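Local coordinates for protein CopN (Chlamydia pneumoniae, PDB 4NRH) that probably acts as a gatekeeper of type III secretion, binding the chaperone Scc3 in a complex that directs the secretion of translocators, at residues T16-D20 with E33-L37; S24-E28 with L108-Q112; K59-L63 with S123-S127. All coordinates share one frame; numbering follows the deposited sequence.

Contact 1: residues T16-D20 with E33-L37; sequences TDLAD and ELRGL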
loop_
_atom_site.group_PDB
_atom_site.type_symbol
_atom_site.label_atom_id
_atom_site.label_comp_id
_atom_site.label_asym_id
_atom_site.label_seq_id
_atom_site.Cartn_x
_atom_site.Cartn_y
_atom_site.Cartn_z
ATOM N N THR A 16 23.864 7.797 34.889
ATOM C CA THR A 16 25.025 7.995 35.747
ATOM C C THR A 16 25.953 9.058 35.165
ATOM O O THR A 16 25.696 10.254 35.302
ATOM C CB THR A 16 25.804 6.685 35.947
ATOM O OG1 THR A 16 26.488 6.346 34.735
ATOM C CG2 THR A 16 24.852 5.556 36.318
ATOM N N ASP A 17 27.032 8.623 34.520
ATOM C CA ASP A 17 27.890 9.548 33.788
ATOM C C ASP A 17 27.415 9.645 32.339
ATOM O O ASP A 17 26.506 8.922 31.933
ATOM C CB ASP A 17 29.363 9.124 33.872
ATOM C CG ASP A 17 29.734 8.054 32.860
ATOM O OD1 ASP A 17 28.897 7.176 32.568
ATOM O OD2 ASP A 17 30.875 8.094 32.352
ATOM N N LEU A 18 28.027 10.537 31.567
ATOM C CA LEU A 18 27.552 10.826 30.217
ATOM C C LEU A 18 27.698 9.636 29.270
ATOM O O LEU A 18 26.840 9.409 28.416
ATOM C CB LEU A 18 28.286 12.040 29.642
ATOM C CG LEU A 18 27.819 12.486 28.254
ATOM C CD1 LEU A 18 26.341 12.845 28.277
ATOM C CD2 LEU A 18 28.645 13.660 27.757
ATOM N N ALA A 19 28.784 8.887 29.419
ATOM C CA ALA A 19 29.037 7.726 28.569
ATOM C C ALA A 19 27.927 6.685 28.693
ATOM O O ALA A 19 27.505 6.094 27.699
ATOM C CB ALA A 19 30.381 7.107 28.908
ATOM N N ASP A 20 27.461 6.468 29.918
ATOM C CA ASP A 20 26.376 5.527 30.173
ATOM C C ASP A 20 25.061 5.980 29.541
ATOM O O ASP A 20 24.255 5.153 29.117
ATOM C CB ASP A 20 26.191 5.320 31.678
ATOM C CG ASP A 20 27.375 4.620 32.318
ATOM O OD1 ASP A 20 28.173 4.005 31.582
ATOM O OD2 ASP A 20 27.511 4.691 33.558
ATOM N N GLU A 33 33.147 1.098 26.718
ATOM C CA GLU A 33 33.841 1.252 25.444
ATOM C C GLU A 33 34.007 2.720 25.064
ATOM O O GLU A 33 34.992 3.096 24.429
ATOM C CB GLU A 33 33.097 0.496 24.341
ATOM C CG GLU A 33 33.240 -1.016 24.435
ATOM C CD GLU A 33 32.159 -1.759 23.672
ATOM O OE1 GLU A 33 31.326 -1.097 23.017
ATOM O OE2 GLU A 33 32.146 -3.007 23.724
ATOM N N LEU A 34 33.040 3.548 25.449
ATOM C CA LEU A 34 33.124 4.980 25.184
ATOM C C LEU A 34 34.178 5.645 26.063
ATOM O O LEU A 34 34.959 6.472 25.591
ATOM C CB LEU A 34 31.762 5.649 25.391
ATOM C CG LEU A 34 30.733 5.424 24.280
ATOM C CD1 LEU A 34 29.374 5.977 24.678
ATOM C CD2 LEU A 34 31.210 6.060 22.983
ATOM N N ARG A 35 34.197 5.284 27.343
ATOM C CA ARG A 35 35.196 5.807 28.269
ATOM C C ARG A 35 36.592 5.314 27.899
ATOM O O ARG A 35 37.576 6.035 28.059
ATOM C CB ARG A 35 34.860 5.417 29.710
ATOM C CG ARG A 35 33.639 6.123 30.277
ATOM C CD ARG A 35 33.450 5.806 31.754
ATOM N NE ARG A 35 33.067 4.414 31.969
ATOM C CZ ARG A 35 31.810 3.993 32.051
ATOM N NH1 ARG A 35 30.811 4.858 31.937
ATOM N NH2 ARG A 35 31.549 2.707 32.248
ATOM N N GLY A 36 36.669 4.082 27.405
ATOM C CA GLY A 36 37.930 3.511 26.970
ATOM C C GLY A 36 38.534 4.303 25.827
ATOM O O GLY A 36 39.746 4.505 25.768
ATOM N N LEU A 37 37.678 4.749 24.913
ATOM C CA LEU A 37 38.106 5.587 23.799
ATOM C C LEU A 37 38.563 6.949 24.306
ATOM O O LEU A 37 39.589 7.476 23.874
ATOM C CB LEU A 37 36.974 5.746 22.781
ATOM C CG LEU A 37 37.236 6.682 21.600
ATOM C CD1 LEU A 37 38.490 6.262 20.846
ATOM C CD2 LEU A 37 36.032 6.722 20.669
#
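The guanidinium group of Arg35 meets the carboxylates of Asp17 and Asp20 at its edge, near its own plane, while the methyl of Ala19 approaches it obliquely. Both acids are reached by one nitrogen. Arg35 NH1 donates to Asp20 OD1 at 2.8 Å in a nearly straight bond of 163°, and the acceptor lies close to the guanidinium plane. Seen from the acid the approach is different: NH1 stands above the Asp20 carboxylate, whose plane is turned almost perpendicular to that of the guanidinium. Toward Asp17 the same nitrogen makes a looser salt bridge, 3.1 Å from Arg35 NH1 to Asp17 OD1, with a weak hydrogen bond to Asp17 OD2 beside it; here the two planes are 49° apart.

The arginine reaches this place by bending at its third torsion (chi3 -69°), which turns the guanidinium across the start of the facing helix. Nearer the backbone, its aliphatic part is used as well: Arg35 CG rests 3.7 Å from Ala19 CB. The methyl of Ala19 also faces Leu34, Ala19 CB lying 4.0 Å from Leu34 CB. Leu34 CD1 touches the carbonyl oxygen of Ala19. Tyr70 and Ala67 of helix 61-74 continue this apolar layer.

Asp17 has a second task. Its OD1 accepts from Asp20 N at 3.1 Å, the capping bond of helix 18-24, from above the carboxylate plane. The charge of Arg35 would probably favour the ionised form of both acids. Arg35 NH2 is hydrogen-bonded to Gln32 OE1 of its own helix, which with the bonds at NH1 probably limits rotation of the group. The whole is a helix N-cap at Asp17 tied into a salt-bridge network, joining the first two modelled helices of the all-helical HrpJ-like region.

Contact 2: residues S24-E28 with L108-Q112; sequences SGNSE and LFASQ. With NA (sodium ion), chain E.
Asn26 OD1 is gripped by two N-H groups that arrive from opposite faces of its amide plane. Gln112 NE2 donates to Asn26 OD1 at 2.8 Å, standing well above the carbonyl plane. The backbone N of Glu28 donates to Asn26 OD1 at 3.0 Å, only moderately tilted from that plane, and closes an Asx turn. With CG anti to the backbone N (chi1 -170°), Asn26 presents this oxygen to helix 108-115, and its amide plane is turned 44° from that of Gln112.

The glutamine amide uses both its ends. Its NE2 also donates to Glu28 OE2 at 3.1 Å, taking the anti lone pair of the carboxylate, whose stronger partner is Arg126. Its OE1 accepts the backbone N of Ser27 at 3.1 Å in an almost straight bond of 169°. A water donates to both Gln112 OE1 and Gly25 O; with partners at both NE2 and OE1, a flip of this buried amide would probably be disfavoured.

Carbon atoms pack beside these bonds: Leu108 CD2 lies 3.3 Å from Asn26 ND2, and the ring edge of Phe109 meets Asn26 CB. On the backbone of the same asparagine, Asn26 O binds sodium at 2.4 Å, together with Ala23 O, Ile29 O and three waters. Gln112 thus ties helix 108-115 to a loop folded as an Asx turn beside a six-coordinate sodium site.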
loop_
_atom_site.group_PDB
_atom_site.type_symbol
_atom_site.label_atom_id
_atom_site.label_comp_id
_atom_site.label_asym_id
_atom_site.label_seq_id
_atom_site.Cartn_x
_atom_site.Cartn_y
_atom_site.Cartn_z
ATOM N N SER A 24 23.051 3.760 26.985
ATOM C CA SER A 24 21.924 3.158 27.699
ATOM C C SER A 24 20.918 2.452 26.788
ATOM O O SER A 24 20.533 1.312 27.048
ATOM C CB SER A 24 21.196 4.222 28.521
ATOM O OG SER A 24 20.126 3.649 29.255
ATOM N N GLY A 25 20.495 3.127 25.725
ATOM C CA GLY A 25 19.536 2.553 24.798
ATOM C C GLY A 25 20.167 2.075 23.505
ATOM O O GLY A 25 19.467 1.762 22.542
ATOM N N ASN A 26 21.494 2.017 23.483
ATOM C CA ASN A 26 22.226 1.639 22.281
ATOM C C ASN A 26 22.891 0.277 22.470
ATOM O O ASN A 26 23.856 0.149 23.223
ATOM C CB ASN A 26 23.268 2.709 21.943
ATOM C CG ASN A 26 23.897 2.516 20.571
ATOM O OD1 ASN A 26 23.992 1.402 20.059
ATOM N ND2 ASN A 26 24.349 3.615 19.979
ATOM N N SER A 27 22.376 -0.736 21.781
ATOM C CA SER A 27 22.834 -2.109 21.981
ATOM C C SER A 27 24.142 -2.434 21.258
ATOM O O SER A 27 24.655 -3.545 21.375
ATOM C CB SER A 27 21.751 -3.091 21.530
ATOM O OG SER A 27 21.502 -2.970 20.139
ATOM N N GLU A 28 24.681 -1.473 20.514
ATOM C CA GLU A 28 25.923 -1.710 19.781
ATOM C C GLU A 28 27.137 -1.042 20.421
ATOM O O GLU A 28 28.243 -1.113 19.884
ATOM C CB GLU A 28 25.784 -1.242 18.329
ATOM C CG GLU A 28 24.875 -2.115 17.481
ATOM C CD GLU A 28 24.733 -1.601 16.064
ATOM O OE1 GLU A 28 25.566 -1.975 15.210
ATOM O OE2 GLU A 28 23.792 -0.823 15.801
ATOM N N LEU A 108 19.756 4.468 13.728
ATOM C CA LEU A 108 20.467 3.553 14.617
ATOM C C LEU A 108 19.530 2.734 15.502
ATOM O O LEU A 108 19.576 1.503 15.494
ATOM C CB LEU A 108 21.446 4.342 15.489
ATOM C CG LEU A 108 22.567 3.578 16.196
ATOM C CD1 LEU A 108 23.426 2.835 15.193
ATOM C CD2 LEU A 108 23.412 4.543 17.007
ATOM N N PHE A 109 18.684 3.421 16.263
ATOM C CA PHE A 109 17.811 2.763 17.230
ATOM C C PHE A 109 16.701 1.966 16.552
ATOM O O PHE A 109 16.287 0.918 17.050
ATOM C CB PHE A 109 17.211 3.794 18.186
ATOM C CG PHE A 109 18.240 4.544 18.983
ATOM C CD1 PHE A 109 19.101 3.869 19.834
ATOM C CD2 PHE A 109 18.355 5.919 18.872
ATOM C CE1 PHE A 109 20.053 4.555 20.566
ATOM C CE2 PHE A 109 19.306 6.610 19.601
ATOM C CZ PHE A 109 20.156 5.927 20.449
ATOM N N ALA A 110 16.220 2.468 15.419
ATOM C CA ALA A 110 15.225 1.752 14.631
ATOM C C ALA A 110 15.802 0.434 14.129
ATOM O O ALA A 110 15.154 -0.609 14.197
ATOM C CB ALA A 110 14.748 2.605 13.468
ATOM N N SER A 111 17.030 0.495 13.624
ATOM C CA SER A 111 17.701 -0.681 13.085
ATOM C C SER A 111 17.920 -1.745 14.151
ATOM O O SER A 111 17.838 -2.937 13.870
ATOM C CB SER A 111 19.040 -0.293 12.462
ATOM O OG SER A 111 19.961 0.134 13.452
ATOM N N GLN A 112 18.191 -1.306 15.377
ATOM C CA GLN A 112 18.424 -2.229 16.482
ATOM C C GLN A 112 17.140 -2.912 16.937
ATOM O O GLN A 112 17.142 -4.102 17.252
ATOM C CB GLN A 112 19.075 -1.495 17.656
ATOM C CG GLN A 112 20.514 -1.085 17.397
ATOM C CD GLN A 112 21.059 -0.155 18.462
ATOM O OE1 GLN A 112 20.452 0.022 19.518
ATOM N NE2 GLN A 112 22.212 0.444 18.191
HETATM NA NA NA E . 24.552 -0.342 25.457
HETATM O O HOH W 1 21.993 -0.947 25.728
HETATM O O HOH W 2 18.329 -0.295 21.027
HETATM O O HOH W 3 25.387 -0.180 27.561
HETATM O O HOH W 4 25.690 -2.865 24.829
#

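Contact 3: residues K59-L63 with S123-S127; sequences KDPAL and SGLRS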
loop_
_atom_site.group_PDB
_atom_site.type_symbol
_atom_site.label_atom_id
_atom_site.label_comp_id
_atom_site.label_asym_id
_atom_site.label_seq_id
_atom_site.Cartn_x
_atom_site.Cartn_y
_atom_site.Cartn_z
ATOM N N LYS A 59 34.269 0.044 14.842
ATOM C CA LYS A 59 34.260 -0.476 13.478
ATOM C C LYS A 59 33.194 0.175 12.596
ATOM O O LYS A 59 33.457 0.514 11.442
ATOM C CB LYS A 59 34.054 -1.993 13.504
ATOM C CG LYS A 59 33.721 -2.606 12.154
ATOM C CD LYS A 59 33.254 -4.047 12.304
ATOM C CE LYS A 59 33.220 -4.762 10.964
ATOM N NZ LYS A 59 34.581 -4.933 10.390
ATOM N N ASP A 60 31.998 0.358 13.143
ATOM C CA ASP A 60 30.879 0.879 12.364
ATOM C C ASP A 60 30.867 2.407 12.361
ATOM O O ASP A 60 30.857 3.029 13.423
ATOM C CB ASP A 60 29.553 0.339 12.903
ATOM C CG ASP A 60 28.386 0.623 11.973
ATOM O OD1 ASP A 60 27.906 1.775 11.950
ATOM O OD2 ASP A 60 27.949 -0.309 11.266
ATOM N N PRO A 61 30.873 3.011 11.162
ATOM C CA PRO A 61 30.885 4.465 10.956
ATOM C C PRO A 61 29.793 5.209 11.727
ATOM O O PRO A 61 30.029 6.326 12.190
ATOM C CB PRO A 61 30.664 4.603 9.449
ATOM C CG PRO A 61 31.231 3.351 8.880
ATOM C CD PRO A 61 30.927 2.276 9.884
ATOM N N ALA A 62 28.616 4.603 11.855
ATOM C CA ALA A 62 27.515 5.222 12.586
ATOM C C ALA A 62 27.848 5.337 14.067
ATOM O O ALA A 62 27.565 6.354 14.703
ATOM C CB ALA A 62 26.231 4.435 12.387
ATOM N N LEU A 63 28.449 4.286 14.613
ATOM C CA LEU A 63 28.868 4.282 16.011
ATOM C C LEU A 63 30.095 5.171 16.206
ATOM O O LEU A 63 30.268 5.776 17.264
ATOM C CB LEU A 63 29.153 2.857 16.493
ATOM C CG LEU A 63 27.956 2.016 16.953
ATOM C CD1 LEU A 63 27.198 2.731 18.064
ATOM C CD2 LEU A 63 27.026 1.668 15.800
ATOM N N SER A 123 23.463 -3.324 11.770
ATOM C CA SER A 123 24.274 -2.654 10.762
ATOM C C SER A 123 23.918 -3.168 9.374
ATOM O O SER A 123 24.009 -2.438 8.386
ATOM C CB SER A 123 25.765 -2.862 11.039
ATOM O OG SER A 123 26.097 -4.239 11.031
ATOM N N GLY A 124 23.521 -4.435 9.309
ATOM C CA GLY A 124 23.070 -5.038 8.069
ATOM C C GLY A 124 21.825 -4.352 7.549
ATOM O O GLY A 124 21.680 -4.133 6.346
ATOM N N LEU A 125 20.922 -4.012 8.462
ATOM C CA LEU A 125 19.699 -3.303 8.104
ATOM C C LEU A 125 19.997 -1.871 7.665
ATOM O O LEU A 125 19.383 -1.365 6.725
ATOM C CB LEU A 125 18.712 -3.305 9.274
ATOM C CG LEU A 125 18.052 -4.645 9.607
ATOM C CD1 LEU A 125 17.011 -4.477 10.704
ATOM C CD2 LEU A 125 17.426 -5.257 8.367
ATOM N N ARG A 126 20.941 -1.222 8.343
ATOM C CA ARG A 126 21.312 0.149 8.000
ATOM C C ARG A 126 21.980 0.206 6.633
ATOM O O ARG A 126 21.769 1.147 5.866
ATOM C CB ARG A 126 22.238 0.749 9.059
ATOM C CG ARG A 126 21.579 0.961 10.407
ATOM C CD ARG A 126 22.437 1.814 11.328
ATOM N NE ARG A 126 23.722 1.199 11.648
ATOM C CZ ARG A 126 23.918 0.363 12.663
ATOM N NH1 ARG A 126 22.907 0.031 13.454
ATOM N NH2 ARG A 126 25.123 -0.146 12.885
ATOM N N SER A 127 22.790 -0.803 6.334
ATOM C CA SER A 127 23.419 -0.913 5.024
ATOM C C SER A 127 22.362 -1.070 3.932
ATOM O O SER A 127 22.447 -0.436 2.880
ATOM C CB SER A 127 24.394 -2.091 4.995
ATOM O OG SER A 127 24.986 -2.230 3.716
HETATM O O HOH W 5 26.080 1.431 9.896
#
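A helix N-cap lies at the centre of this contact: Asp60 caps helix 61-74 and also turns its carboxylate to helix 122-133, joining two helices of the all-helical HrpJ-like region. The cap is the bond from Ala62 N to Asp60 OD1, 2.9 Å long and received on the anti side of the oxygen, somewhat out of the carboxylate plane. Asp60 CG is anti to its own backbone N (chi1 -169°), and from there the second oxygen reaches Arg126.

Arg126 NH2 approaches Asp60 OD2 at 3.3 Å, a salt bridge whose hydrogen bond is weak. The acid comes to the edge of the guanidinium, near its plane, but the two flat groups stand 84° apart, so no side-by-side pairing of two N-H groups with two oxygens forms. The firmer partner of the arginine is Glu28, joined with Ser111 at NH1; the longer bond to Asp60 is probably the weaker of its two salt bridges.

Ser123 CA, from the same helix as the arginine, lies 3.4 Å above one face of the Arg126 guanidinium, offset toward the rim. Ala62 CB and Leu63 CD2 touch the group obliquely, the latter 3.9 Å from Arg126 NH2. A water completes the link between acid and base: it donates to Asp60 OD1 at 2.8 Å and accepts from Arg126 NE at 2.9 Å.

Overall arrangement
Contact 3 is the buried one, while contacts 1 and 2 are partly buried and contact 1 lies farthest from the centre of the chain. Charge carries contacts 1 and 3, each setting an arginine against an N-cap aspartate; contact 2 rests mainly on neutral amide groups, with one carboxylate, beside the metal. The arginines differ: one serves two acids through a single nitrogen, the other spreads its bonds over several partners. Contacts 2 and 3 meet directly, through the Glu28 salt bridge to Arg126, its probable hydrogen bond with Ser111, and packing of Leu108 and Leu63. Contacts 1 and 2 merely adjoin in sequence, yet helix 61-74 packs against both, and its N-terminal end supplies one side of contact 3.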